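Local coordinates for glycoside hydrolase family protein (Novosphingobium sp. PP1Y, PDB 6Q2F) that probably hydrolyses alpha-L-rhamnosidic linkages, releasing rhamnose from rhamnose-containing glycosides, at residues A[716-719]-A[720-724]; A[570-573]-A[574-578]; A[592-595]-A[596-599]; A[765-768]-A[769-773]; A[47-51]-A[52-56]. All blocks are in the same frame, centred on the assembly; numbering follows the deposited sequence.

Contact 1 of 5, residues A[716-719]-A[720-724]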
loop_
_atom_site.group_PDB
_atom_site.type_symbol
_atom_site.label_atom_id
_atom_site.label_comp_id
_atom_site.label_asym_id
_atom_site.label_seq_id
_atom_site.Cartn_x
_atom_site.Cartn_y
_atom_site.Cartn_z
ATOM N N ASP A 716 -13.810 20.898 3.551
ATOM C CA ASP A 716 -14.541 20.867 4.817
ATOM C C ASP A 716 -15.233 19.524 5.012
ATOM O O ASP A 716 -15.326 19.012 6.130
ATOM C CB ASP A 716 -15.583 21.986 4.858
ATOM C CG ASP A 716 -15.000 23.345 5.214
ATOM O OD1 ASP A 716 -13.923 23.420 5.827
ATOM O OD2 ASP A 716 -15.673 24.348 4.916
ATOM N N TYR A 717 -15.759 18.955 3.933
ATOM C CA TYR A 717 -16.376 17.638 4.013
ATOM C C TYR A 717 -15.363 16.603 4.465
ATOM O O TYR A 717 -15.659 15.761 5.331
ATOM C CB TYR A 717 -16.961 17.282 2.647
ATOM C CG TYR A 717 -17.420 15.854 2.508
ATOM C CD1 TYR A 717 -16.533 14.843 2.116
ATOM C CD2 TYR A 717 -18.739 15.512 2.766
ATOM C CE1 TYR A 717 -16.973 13.537 1.972
ATOM C CE2 TYR A 717 -19.180 14.221 2.623
ATOM C CZ TYR A 717 -18.298 13.241 2.236
ATOM O OH TYR A 717 -18.769 11.971 2.088
ATOM N N ILE A 718 -14.153 16.667 3.908
ATOM C CA ILE A 718 -13.096 15.748 4.315
ATOM C C ILE A 718 -12.660 16.028 5.745
ATOM O O ILE A 718 -12.457 15.097 6.538
ATOM C CB ILE A 718 -11.919 15.851 3.339
ATOM C CG1 ILE A 718 -12.366 15.416 1.930
ATOM C CG2 ILE A 718 -10.716 15.032 3.862
ATOM C CD1 ILE A 718 -11.355 15.789 0.805
ATOM N N ALA A 719 -12.520 17.307 6.105
ATOM C CA ALA A 719 -12.095 17.653 7.459
ATOM C C ALA A 719 -13.145 17.264 8.495
ATOM O O ALA A 719 -12.800 16.833 9.598
ATOM C CB ALA A 719 -11.799 19.148 7.552
ATOM N N ARG A 720 -14.433 17.436 8.176
ATOM C CA ARG A 720 -15.466 17.080 9.143
ATOM C C ARG A 720 -15.548 15.577 9.320
ATOM O O ARG A 720 -15.740 15.080 10.433
ATOM C CB ARG A 720 -16.833 17.622 8.719
ATOM C CG ARG A 720 -16.909 19.109 8.777
ATOM C CD ARG A 720 -18.329 19.610 8.601
ATOM N NE ARG A 720 -18.376 21.053 8.745
ATOM C CZ ARG A 720 -18.651 21.874 7.745
ATOM N NH1 ARG A 720 -18.916 21.377 6.545
ATOM N NH2 ARG A 720 -18.666 23.181 7.939
ATOM N N SER A 721 -15.441 14.837 8.223
ATOM C CA SER A 721 -15.471 13.389 8.311
ATOM C C SER A 721 -14.274 12.883 9.099
ATOM O O SER A 721 -14.408 11.999 9.950
ATOM C CB SER A 721 -15.491 12.802 6.902
ATOM O OG SER A 721 -16.681 13.171 6.236
ATOM N N SER A 722 -13.092 13.448 8.823
ATOM C CA SER A 722 -11.877 13.042 9.518
ATOM C C SER A 722 -11.998 13.308 11.010
ATOM O O SER A 722 -11.575 12.488 11.827
ATOM C CB SER A 722 -10.672 13.801 8.952
ATOM O OG SER A 722 -10.535 13.598 7.549
ATOM N N LEU A 723 -12.577 14.460 11.381
ATOM C CA LEU A 723 -12.717 14.806 12.795
ATOM C C LEU A 723 -13.451 13.709 13.556
ATOM O O LEU A 723 -12.946 13.184 14.563
ATOM C CB LEU A 723 -13.449 16.146 12.947
ATOM C CG LEU A 723 -13.916 16.439 14.373
ATOM C CD1 LEU A 723 -12.719 16.719 15.315
ATOM C CD2 LEU A 723 -14.958 17.564 14.430
ATOM N N LEU A 724 -14.653 13.350 13.086
ATOM C CA LEU A 724 -15.415 12.308 13.775
ATOM C C LEU A 724 -14.676 10.978 13.730
ATOM O O LEU A 724 -14.672 10.225 14.715
ATOM C CB LEU A 724 -16.796 12.182 13.154
ATOM C CG LEU A 724 -17.670 13.456 13.183
ATOM C CD1 LEU A 724 -19.132 13.178 12.772
ATOM C CD2 LEU A 724 -17.676 14.018 14.587
HETATM O O HOH W 1 -19.055 23.804 4.679
HETATM O O HOH W 2 -18.133 11.201 4.649
#

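Contact 2 of 5, residues A[570-573]-A[574-578]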
loop_
_atom_site.group_PDB
_atom_site.type_symbol
_atom_site.label_atom_id
_atom_site.label_comp_id
_atom_site.label_asym_id
_atom_site.label_seq_id
_atom_site.Cartn_x
_atom_site.Cartn_y
_atom_site.Cartn_z
ATOM N N ALA A 570 12.043 6.129 12.936
ATOM C CA ALA A 570 11.180 6.783 13.915
ATOM C C ALA A 570 11.997 7.329 15.074
ATOM O O ALA A 570 11.737 8.431 15.559
ATOM C CB ALA A 570 10.098 5.813 14.420
ATOM N N ASP A 571 13.000 6.574 15.527
ATOM C CA ASP A 571 13.854 7.046 16.619
ATOM C C ASP A 571 14.553 8.345 16.249
ATOM O O ASP A 571 14.549 9.313 17.012
ATOM C CB ASP A 571 14.892 5.980 16.978
ATOM C CG ASP A 571 14.284 4.775 17.653
ATOM O OD1 ASP A 571 13.076 4.835 17.964
ATOM O OD2 ASP A 571 15.024 3.783 17.867
ATOM N N VAL A 572 15.181 8.364 15.073
ATOM C CA VAL A 572 15.920 9.549 14.640
ATOM C C VAL A 572 14.976 10.725 14.444
ATOM O O VAL A 572 15.282 11.851 14.837
ATOM C CB VAL A 572 16.711 9.245 13.359
ATOM C CG1 VAL A 572 17.358 10.524 12.835
ATOM C CG2 VAL A 572 17.759 8.175 13.658
ATOM N N ALA A 573 13.812 10.483 13.839
ATOM C CA ALA A 573 12.830 11.554 13.692
ATOM C C ALA A 573 12.450 12.121 15.046
ATOM O O ALA A 573 12.439 13.341 15.245
ATOM C CB ALA A 573 11.591 11.037 12.962
ATOM N N HIS A 574 12.172 11.235 16.001
ATOM C CA HIS A 574 11.752 11.676 17.324
ATOM C C HIS A 574 12.851 12.433 18.040
ATOM O O HIS A 574 12.581 13.434 18.712
ATOM C CB HIS A 574 11.276 10.469 18.130
ATOM C CG HIS A 574 10.053 9.842 17.540
ATOM N ND1 HIS A 574 9.662 8.549 17.810
ATOM C CD2 HIS A 574 9.156 10.332 16.645
ATOM C CE1 HIS A 574 8.576 8.269 17.109
ATOM N NE2 HIS A 574 8.240 9.338 16.406
ATOM N N GLU A 575 14.095 11.979 17.898
ATOM C CA GLU A 575 15.209 12.706 18.487
ATOM C C GLU A 575 15.309 14.118 17.939
ATOM O O GLU A 575 15.849 14.989 18.617
ATOM C CB GLU A 575 16.520 11.940 18.254
ATOM C CG GLU A 575 16.614 10.644 19.089
ATOM C CD GLU A 575 17.528 9.608 18.455
ATOM O OE1 GLU A 575 18.391 10.000 17.634
ATOM O OE2 GLU A 575 17.356 8.411 18.742
ATOM N N ASN A 576 14.776 14.362 16.740
ATOM C CA ASN A 576 14.776 15.676 16.113
ATOM C C ASN A 576 13.407 16.359 16.164
ATOM O O ASN A 576 13.162 17.296 15.399
ATOM C CB ASN A 576 15.258 15.564 14.669
ATOM C CG ASN A 576 16.762 15.285 14.580
ATOM O OD1 ASN A 576 17.568 16.205 14.576
ATOM N ND2 ASN A 576 17.133 13.993 14.511
ATOM N N ASP A 577 12.506 15.901 17.042
ATOM C CA ASP A 577 11.175 16.502 17.220
ATOM C C ASP A 577 10.317 16.411 15.963
ATOM O O ASP A 577 9.449 17.252 15.742
ATOM C CB ASP A 577 11.269 17.967 17.668
ATOM C CG ASP A 577 11.991 18.131 18.976
ATOM O OD1 ASP A 577 11.722 17.350 19.901
ATOM O OD2 ASP A 577 12.830 19.049 19.069
ATOM N N LEU A 578 10.561 15.404 15.140
ATOM C CA LEU A 578 9.775 15.158 13.945
ATOM C C LEU A 578 8.830 13.978 14.170
ATOM O O LEU A 578 9.135 13.051 14.925
ATOM C CB LEU A 578 10.690 14.859 12.753
ATOM C CG LEU A 578 11.653 15.981 12.319
ATOM C CD1 LEU A 578 12.710 15.465 11.338
ATOM C CD2 LEU A 578 10.859 17.108 11.653
HETATM O O HOH W 3 11.136 6.803 19.146
#

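Contact 3 of 5, residues A[592-595]-A[596-599]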
loop_
_atom_site.group_PDB
_atom_site.type_symbol
_atom_site.label_atom_id
_atom_site.label_comp_id
_atom_site.label_asym_id
_atom_site.label_seq_id
_atom_site.Cartn_x
_atom_site.Cartn_y
_atom_site.Cartn_z
ATOM N N LEU A 592 10.506 -8.690 1.283
ATOM C CA LEU A 592 10.175 -9.281 2.570
ATOM C C LEU A 592 9.811 -8.189 3.560
ATOM O O LEU A 592 10.270 -7.046 3.472
ATOM C CB LEU A 592 11.342 -10.105 3.120
ATOM C CG LEU A 592 11.665 -11.326 2.263
ATOM C CD1 LEU A 592 12.938 -12.026 2.761
ATOM C CD2 LEU A 592 10.444 -12.288 2.276
ATOM N N GLY A 593 8.982 -8.558 4.516
ATOM C CA GLY A 593 8.552 -7.636 5.548
ATOM C C GLY A 593 7.077 -7.804 5.837
ATOM O O GLY A 593 6.296 -8.276 5.009
ATOM N N ASP A 594 6.690 -7.415 7.041
ATOM C CA ASP A 594 5.304 -7.409 7.461
ATOM C C ASP A 594 4.792 -5.974 7.461
ATOM O O ASP A 594 5.382 -5.113 8.113
ATOM C CB ASP A 594 5.156 -8.018 8.850
ATOM C CG ASP A 594 3.719 -7.960 9.325
ATOM O OD1 ASP A 594 2.931 -8.785 8.843
ATOM O OD2 ASP A 594 3.389 -7.072 10.125
ATOM N N ASP A 595 3.678 -5.726 6.767
ATOM C CA ASP A 595 3.260 -4.336 6.584
ATOM C C ASP A 595 2.533 -3.741 7.787
ATOM O O ASP A 595 2.247 -2.541 7.770
ATOM C CB ASP A 595 2.420 -4.161 5.297
ATOM C CG ASP A 595 1.331 -5.204 5.113
ATOM O OD1 ASP A 595 1.198 -6.128 5.944
ATOM O OD2 ASP A 595 0.611 -5.099 4.095
HETATM N N MSE A 596 2.252 -4.514 8.831
HETATM C CA MSE A 596 1.880 -3.901 10.112
HETATM C C MSE A 596 3.128 -3.542 10.902
HETATM O O MSE A 596 3.247 -2.446 11.434
HETATM C CB MSE A 596 0.960 -4.814 10.943
HETATM C CG MSE A 596 -0.444 -4.881 10.342
HETATM SE SE MSE A 596 -1.695 -5.792 11.547
HETATM C CE MSE A 596 -1.641 -4.605 13.044
ATOM N N ALA A 597 4.064 -4.482 10.973
ATOM C CA ALA A 597 5.276 -4.232 11.746
ATOM C C ALA A 597 6.032 -3.042 11.176
ATOM O O ALA A 597 6.530 -2.190 11.914
ATOM C CB ALA A 597 6.149 -5.491 11.753
HETATM N N MSE A 598 6.072 -2.945 9.861
HETATM C CA MSE A 598 6.792 -1.867 9.174
HETATM C C MSE A 598 6.235 -0.487 9.534
HETATM O O MSE A 598 6.939 0.508 9.422
HETATM C CB MSE A 598 6.733 -2.086 7.671
HETATM C CG MSE A 598 7.594 -3.239 7.196
HETATM SE SE MSE A 598 6.977 -3.854 5.462
HETATM C CE MSE A 598 7.676 -2.313 4.436
ATOM N N ARG A 599 4.982 -0.436 9.996
ATOM C CA ARG A 599 4.358 0.842 10.314
ATOM C C ARG A 599 4.128 1.042 11.805
ATOM O O ARG A 599 3.672 2.113 12.210
ATOM C CB ARG A 599 3.041 0.987 9.542
ATOM C CG ARG A 599 3.213 1.176 8.043
ATOM C CD ARG A 599 1.870 1.312 7.254
ATOM N NE ARG A 599 1.259 0.011 7.064
ATOM C CZ ARG A 599 0.401 -0.290 6.102
ATOM N NH1 ARG A 599 0.032 0.626 5.219
ATOM N NH2 ARG A 599 -0.086 -1.516 6.023
#

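Contact 4 of 5, residues A[765-768]-A[769-773]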
loop_
_atom_site.group_PDB
_atom_site.type_symbol
_atom_site.label_atom_id
_atom_site.label_comp_id
_atom_site.label_asym_id
_atom_site.label_seq_id
_atom_site.Cartn_x
_atom_site.Cartn_y
_atom_site.Cartn_z
ATOM N N ILE A 765 -4.313 -8.439 13.320
ATOM C CA ILE A 765 -3.212 -8.503 14.279
ATOM C C ILE A 765 -2.143 -9.405 13.690
ATOM O O ILE A 765 -2.455 -10.445 13.096
ATOM C CB ILE A 765 -3.640 -9.025 15.671
ATOM C CG1 ILE A 765 -4.291 -10.401 15.578
ATOM C CG2 ILE A 765 -4.599 -8.079 16.336
ATOM C CD1 ILE A 765 -4.446 -11.068 16.967
ATOM N N ASN A 766 -0.887 -8.990 13.819
ATOM C CA ASN A 766 0.251 -9.772 13.380
ATOM C C ASN A 766 0.898 -10.445 14.587
ATOM O O ASN A 766 0.376 -10.407 15.712
ATOM C CB ASN A 766 1.234 -8.880 12.606
ATOM C CG ASN A 766 1.885 -7.814 13.481
ATOM O OD1 ASN A 766 1.449 -7.561 14.604
ATOM N ND2 ASN A 766 2.923 -7.161 12.947
ATOM N N PHE A 767 2.043 -11.091 14.362
ATOM C CA PHE A 767 2.689 -11.824 15.445
ATOM C C PHE A 767 3.039 -10.895 16.601
ATOM O O PHE A 767 2.782 -11.227 17.764
ATOM C CB PHE A 767 3.924 -12.556 14.904
ATOM C CG PHE A 767 4.788 -13.202 15.968
ATOM C CD1 PHE A 767 4.568 -14.518 16.364
ATOM C CD2 PHE A 767 5.841 -12.501 16.537
ATOM C CE1 PHE A 767 5.376 -15.124 17.332
ATOM C CE2 PHE A 767 6.673 -13.095 17.513
ATOM C CZ PHE A 767 6.444 -14.412 17.899
ATOM N N ASN A 768 3.597 -9.716 16.309
ATOM C CA ASN A 768 3.992 -8.801 17.383
ATOM C C ASN A 768 2.784 -8.349 18.194
ATOM O O ASN A 768 2.826 -8.322 19.428
ATOM C CB ASN A 768 4.716 -7.563 16.843
ATOM C CG ASN A 768 5.084 -6.588 17.977
ATOM O OD1 ASN A 768 4.319 -5.669 18.308
ATOM N ND2 ASN A 768 6.225 -6.827 18.614
ATOM N N ALA A 769 1.712 -7.944 17.515
ATOM C CA ALA A 769 0.507 -7.549 18.233
ATOM C C ALA A 769 -0.028 -8.708 19.066
ATOM O O ALA A 769 -0.366 -8.529 20.235
ATOM C CB ALA A 769 -0.551 -7.038 17.255
ATOM N N LEU A 770 -0.098 -9.904 18.484
ATOM C CA LEU A 770 -0.567 -11.068 19.235
ATOM C C LEU A 770 0.245 -11.272 20.510
ATOM O O LEU A 770 -0.318 -11.467 21.596
ATOM C CB LEU A 770 -0.511 -12.327 18.362
ATOM C CG LEU A 770 -0.708 -13.652 19.108
ATOM C CD1 LEU A 770 -2.107 -13.747 19.731
ATOM C CD2 LEU A 770 -0.447 -14.855 18.207
ATOM N N THR A 771 1.571 -11.189 20.405
ATOM C CA THR A 771 2.444 -11.630 21.487
ATOM C C THR A 771 2.885 -10.521 22.436
ATOM O O THR A 771 3.426 -10.834 23.503
ATOM C CB THR A 771 3.697 -12.305 20.924
ATOM O OG1 THR A 771 4.418 -11.375 20.114
ATOM C CG2 THR A 771 3.320 -13.525 20.094
ATOM N N GLU A 772 2.672 -9.249 22.095
ATOM C CA GLU A 772 3.168 -8.148 22.912
ATOM C C GLU A 772 2.097 -7.183 23.395
ATOM O O GLU A 772 2.318 -6.507 24.404
ATOM C CB GLU A 772 4.211 -7.329 22.136
ATOM C CG GLU A 772 5.390 -8.138 21.597
ATOM C CD GLU A 772 6.382 -8.528 22.681
ATOM O OE1 GLU A 772 6.334 -7.925 23.779
ATOM O OE2 GLU A 772 7.211 -9.429 22.433
ATOM N N LEU A 773 0.965 -7.074 22.700
ATOM C CA LEU A 773 -0.038 -6.064 23.018
ATOM C C LEU A 773 -1.231 -6.625 23.784
ATOM O O LEU A 773 -1.712 -5.994 24.728
ATOM C CB LEU A 773 -0.561 -5.398 21.739
ATOM C CG LEU A 773 0.450 -4.605 20.899
ATOM C CD1 LEU A 773 -0.226 -3.953 19.704
ATOM C CD2 LEU A 773 1.193 -3.572 21.766
#

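Contact 5 of 5, residues A[47-51]-A[52-56]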
loop_
_atom_site.group_PDB
_atom_site.type_symbol
_atom_site.label_atom_id
_atom_site.label_comp_id
_atom_site.label_asym_id
_atom_site.label_seq_id
_atom_site.Cartn_x
_atom_site.Cartn_y
_atom_site.Cartn_z
ATOM N N LYS A 47 -18.577 21.813 13.221
ATOM C CA LYS A 47 -18.885 22.953 12.370
ATOM C C LYS A 47 -17.615 23.535 11.738
ATOM O O LYS A 47 -17.587 23.799 10.527
ATOM C CB LYS A 47 -19.645 24.015 13.162
ATOM C CG LYS A 47 -20.385 24.996 12.268
ATOM C CD LYS A 47 -21.136 24.259 11.148
ATOM C CE LYS A 47 -21.928 25.219 10.266
ATOM N NZ LYS A 47 -21.041 26.253 9.646
ATOM N N ASP A 48 -16.548 23.715 12.538
ATOM C CA ASP A 48 -15.276 24.306 12.088
ATOM C C ASP A 48 -14.104 23.450 12.554
ATOM O O ASP A 48 -13.522 23.690 13.617
ATOM C CB ASP A 48 -15.109 25.738 12.594
ATOM C CG ASP A 48 -16.185 26.666 12.064
ATOM O OD1 ASP A 48 -16.103 27.071 10.877
ATOM O OD2 ASP A 48 -17.119 26.982 12.838
ATOM N N PRO A 49 -13.724 22.451 11.761
ATOM C CA PRO A 49 -12.768 21.456 12.245
ATOM C C PRO A 49 -11.442 22.075 12.593
ATOM O O PRO A 49 -11.015 23.076 11.983
ATOM C CB PRO A 49 -12.647 20.493 11.053
ATOM C CG PRO A 49 -13.986 20.581 10.391
ATOM C CD PRO A 49 -14.468 22.000 10.574
ATOM N N PRO A 50 -10.744 21.539 13.593
ATOM C CA PRO A 50 -9.396 22.018 13.905
ATOM C C PRO A 50 -8.384 21.510 12.885
ATOM O O PRO A 50 -8.668 20.636 12.067
ATOM C CB PRO A 50 -9.127 21.447 15.299
ATOM C CG PRO A 50 -9.917 20.150 15.307
ATOM C CD PRO A 50 -11.119 20.364 14.390
ATOM N N SER A 51 -7.174 22.083 12.961
ATOM C CA SER A 51 -6.086 21.716 12.047
ATOM C C SER A 51 -5.848 20.213 12.008
ATOM O O SER A 51 -5.623 19.636 10.941
ATOM C CB SER A 51 -4.792 22.424 12.455
ATOM O OG SER A 51 -5.074 23.742 12.884
ATOM N N SER A 52 -5.894 19.564 13.165
ATOM C CA SER A 52 -5.648 18.129 13.226
ATOM C C SER A 52 -6.618 17.334 12.362
ATOM O O SER A 52 -6.319 16.193 11.995
ATOM C CB SER A 52 -5.753 17.656 14.681
ATOM O OG SER A 52 -7.052 17.911 15.190
ATOM N N ALA A 53 -7.792 17.883 12.072
ATOM C CA ALA A 53 -8.761 17.168 11.255
ATOM C C ALA A 53 -8.635 17.496 9.777
ATOM O O ALA A 53 -9.241 16.808 8.951
ATOM C CB ALA A 53 -10.192 17.472 11.729
ATOM N N ARG A 54 -7.859 18.495 9.428
ATOM C CA ARG A 54 -7.880 18.962 8.051
ATOM C C ARG A 54 -6.918 18.139 7.195
ATOM O O ARG A 54 -5.839 17.770 7.656
ATOM C CB ARG A 54 -7.525 20.441 8.014
ATOM C CG ARG A 54 -8.587 21.259 8.714
ATOM C CD ARG A 54 -8.320 22.759 8.756
ATOM N NE ARG A 54 -9.546 23.401 9.238
ATOM C CZ ARG A 54 -10.663 23.484 8.510
ATOM N NH1 ARG A 54 -10.690 22.977 7.271
ATOM N NH2 ARG A 54 -11.751 24.051 9.023
ATOM N N PRO A 55 -7.294 17.805 5.963
ATOM C CA PRO A 55 -6.460 16.906 5.175
ATOM C C PRO A 55 -5.182 17.593 4.732
ATOM O O PRO A 55 -5.075 18.824 4.684
ATOM C CB PRO A 55 -7.338 16.564 3.969
ATOM C CG PRO A 55 -8.107 17.821 3.745
ATOM C CD PRO A 55 -8.424 18.315 5.165
ATOM N N ARG A 56 -4.196 16.762 4.425
ATOM C CA ARG A 56 -2.928 17.214 3.885
ATOM C C ARG A 56 -2.932 17.012 2.374
ATOM O O ARG A 56 -3.812 16.352 1.817
ATOM C CB ARG A 56 -1.780 16.436 4.528
ATOM C CG ARG A 56 -1.332 16.905 5.911
ATOM C CD ARG A 56 -2.393 16.838 7.011
ATOM N NE ARG A 56 -1.756 17.178 8.287
ATOM C CZ ARG A 56 -2.349 17.759 9.322
ATOM N NH1 ARG A 56 -3.650 18.073 9.260
ATOM N NH2 ARG A 56 -1.628 18.011 10.417
#

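Contact 1 of 5, residues A[716-719]-A[720-724]
Ser721 and Ser722 both turn their hydroxyls back onto the helix that carries them. Ser721 OG donates to Tyr717 O at 2.9 Å and Ser722 OG to Ile718 O at 2.6 Å; each carbonyl also takes the regular helical bond from the same serine's backbone N. The two donors come in from opposite faces of the carbonyl plane, Ser722 OG standing well above that of Ile718. What sends the hydroxyls backward is the first torsion (chi1 -64° in Ser721), with OG next to its own N. Ser721 OG also sits over the centre of one face of the Tyr717 ring, and a water donates to it at 2.9 Å while reaching Tyr717 OH through a weak bond. That phenol is held chiefly by Asp665.

On another side of the helix, Arg720 runs extended back past Asp716, one guanidinium face over its CB (NH1 to CB 3.8 Å). Asp716 OD2 and Arg720 NH2 are 4.4 Å apart, with no N-H aimed across; a second water accepts from Arg720 NH1 and donates weakly to Asp716 OD2. The guanidinium is positioned from outside by the carbonyls of Phe46, Lys47 and Pro933, while Asp716 OD1 pairs with Arg712. Phe668 of helix 657-670 meets Ser721 and Ser722. Asp716 and Arg720 are thus linked only loosely, by charge and through a water, and the buried serine hydroxyls find acceptors in their own helix.

Contact 2 of 5, residues A[570-573]-A[574-578]
The His574 ring has Ala570 O over one face, 2.9 Å above the ring plane and offset toward the rim. At its edge, in plane, lie Leu578 O and a water; the water is 2.6 Å from His574 ND1 and donates to Asp571 OD1 at 3.0 Å. The ring's strongest polar partner is Asp603, at NE2. This is the C-terminal end of helix 543-575, closed by a Schellman motif that turns the chain toward the parallel barrel strand 579-582. Asp577, with its positive phi of 63°, is the C-prime residue: Leu578 N returns to Ala573 O at 2.8 Å, and Asp577 N bonds to His574 O at 3.0 Å.

The second flat group is the Asn576 amide. Its ND2 donates to Val572 O at 2.8 Å, nearly straight (169°), with the acceptor in the amide plane. Having CG next to the backbone N (chi1 -72°) lays the amide alongside Val572, both side chains pointing the same way, and Val572 in turn packs on helix 469-487. A leucine in place of Asn576 would probably leave Val572 O, among the bonds described, with just the weak one from the backbone N of that position. Glu575 folds back over Asp571 O, and its carboxylate is claimed by Arg473 of helix 469-487.

Across the turn, Ala573 CB touches Leu578 CB at 3.9 Å. Ala573 O is gripped from opposite faces of its plane, by Leu578 N on one and by Asn576 N, at 3.0 Å, on the other.

Contact 3 of 5, residues A[592-595]-A[596-599]
An Asx motif is built on Asp594, which gathers the backbone nitrogens of Met596, Ala597 and Met598. OD2 accepts from Ala597 N at 2.8 Å, on its anti side and slightly out of the carboxylate plane, and weakly from Met596 N at 3.1 Å; the backbone O takes Met598 N at 2.9 Å. CG stands opposite the backbone N (chi1 177°), which throws the carboxylate forward over the turn. Its oxygens are also gripped from outside, OD1 by Tyr738 and OD2 by Asn766.

The turn lies in the loop joining parallel strands 579-582 and 604-610 of the (beta/alpha)8 barrel, with Ala597 and Met598 against helix 543-575. Met598, a selenomethionine, bends at its third torsion so that SE comes 3.3 Å from Asp594 O and lies near Gly593, whose backbone angles already disfavour a side chain and where a CB would also crowd SE.

Arg599, kinked at chi3 (-78°), swings back to Asp595 O: NE donates at 2.8 Å, nearly in line with the carbonyl, and NH2 adds a weak bond at 3.1 Å. The Asp595 carboxylate runs beside the guanidinium without bridging to it, OD2 to Arg599 NH2 being 4.1 Å; Leu744 N and Thr745 N hold its oxygens. Arg599 NH1 forms a salt bridge to Asp625.

Contact 4 of 5, residues A[765-768]-A[769-773]
Asn766 and Thr771 both hold their polar branch between backbone N and carbonyl carbon (chi1 66° and 61°), and in each case this aims the group at the other segment. Asn766 OD1 accepts from Ala769 N at 2.9 Å, while Thr771 OG1 donates to Phe767 O at 2.9 Å from above the carbonyl plane. Phe767 O takes Thr771 N as well. The same threonine rotation lays CG2 over one face of the Phe767 ring, a CH-pi contact 3.9 Å from the ring centroid and 15° off its normal; Arg555 makes a cation-pi contact with that ring.

Asn766 is the N-cap of helix 767-773, which follows strand 762-765 in a mixed sheet separate from the barrel. Flanking the cap is a hydrophobic staple: Ile765 CD1 reaches Leu770 CB at 4.4 Å. Beside it, Ile765 CB meets Ala769 CB at 4.0 Å. Backbone Asn766 O receives Leu770 N, the first regular bond of the helix.

Further along, Asn768 crosses Glu772 at about a right angle, ND2 lying 3.4 Å from Glu772 CG, while Asn768 OD1 is hydrogen-bonded to Tyr636 OH. Asn768 O receives weak bonds from Thr771 N and Glu772 N.

Contact 5 of 5, residues A[47-51]-A[52-56]
Ser51 and Arg54 carry most of this turn, with Pro49 as the partner of the arginine. Ser51 contributes its carbonyl: Arg54 N donates to Ser51 O at 2.9 Å from one face of the carbonyl plane, and Arg56 NH1 at 3.0 Å from the opposite one. Arg56 is folded at chi2 (61°) to get there, and its NH1 also reaches Arg54 O at 2.7 Å, both acceptors lying in the guanidinium plane.

Arg54 stretches the other way, extended from CG to NE and roughly at right angles to Pro49. Pro49 CB sits under one guanidinium face, toward the rim, and Pro49 O takes two weak, bent bonds, from Arg54 NE at 3.1 Å and NH2 at 3.2 Å. The firmer polar partner of Arg54 is Gly82 O, at NH1. A leucine in place of this arginine would probably leave Pro49 O and Gly82 O without these donors.

Just before Arg54 the backbone makes a short 3-10 turn, in which Ala53 N donates to Pro50 O at 2.9 Å. Ala53 CB is tucked against Pro49 CB at 4.0 Å. The whole bend links helix 42-47 to strand 56-62 of the barrel and lies on helix 712-726. Arg54 and Arg56 thus spend N-H groups on the backbone carbonyls of Pro49, Ser51, Arg54 and Gly82, while Arg56 keeps NE for a salt bridge to the carboxylate of Glu127.

Overall arrangement
The five contacts fall into two touching pairs and one that stands alone. Contacts 1 and 5 have centres about 7 Å apart and are joined by Arg720 NH2 to Lys47 O, 2.9 Å, a probable hydrogen bond. Contacts 3 and 4 lie about 12 Å apart between centres and meet where Asn766 ND2 approaches Asp594 OD2 at 2.9 Å, tying a barrel loop to the neighbouring mixed-sheet domain. Contact 2 comes within about 8 Å of contact 3, nearest atoms, without touching. The pairs are far apart: centres of contacts 1 and 3 are about 29 Å from each other. The sodium ion, bound by Asp503, Ser504, Glu583, Glu586 and Glu644, lies about 9 Å from the Arg599 side chain.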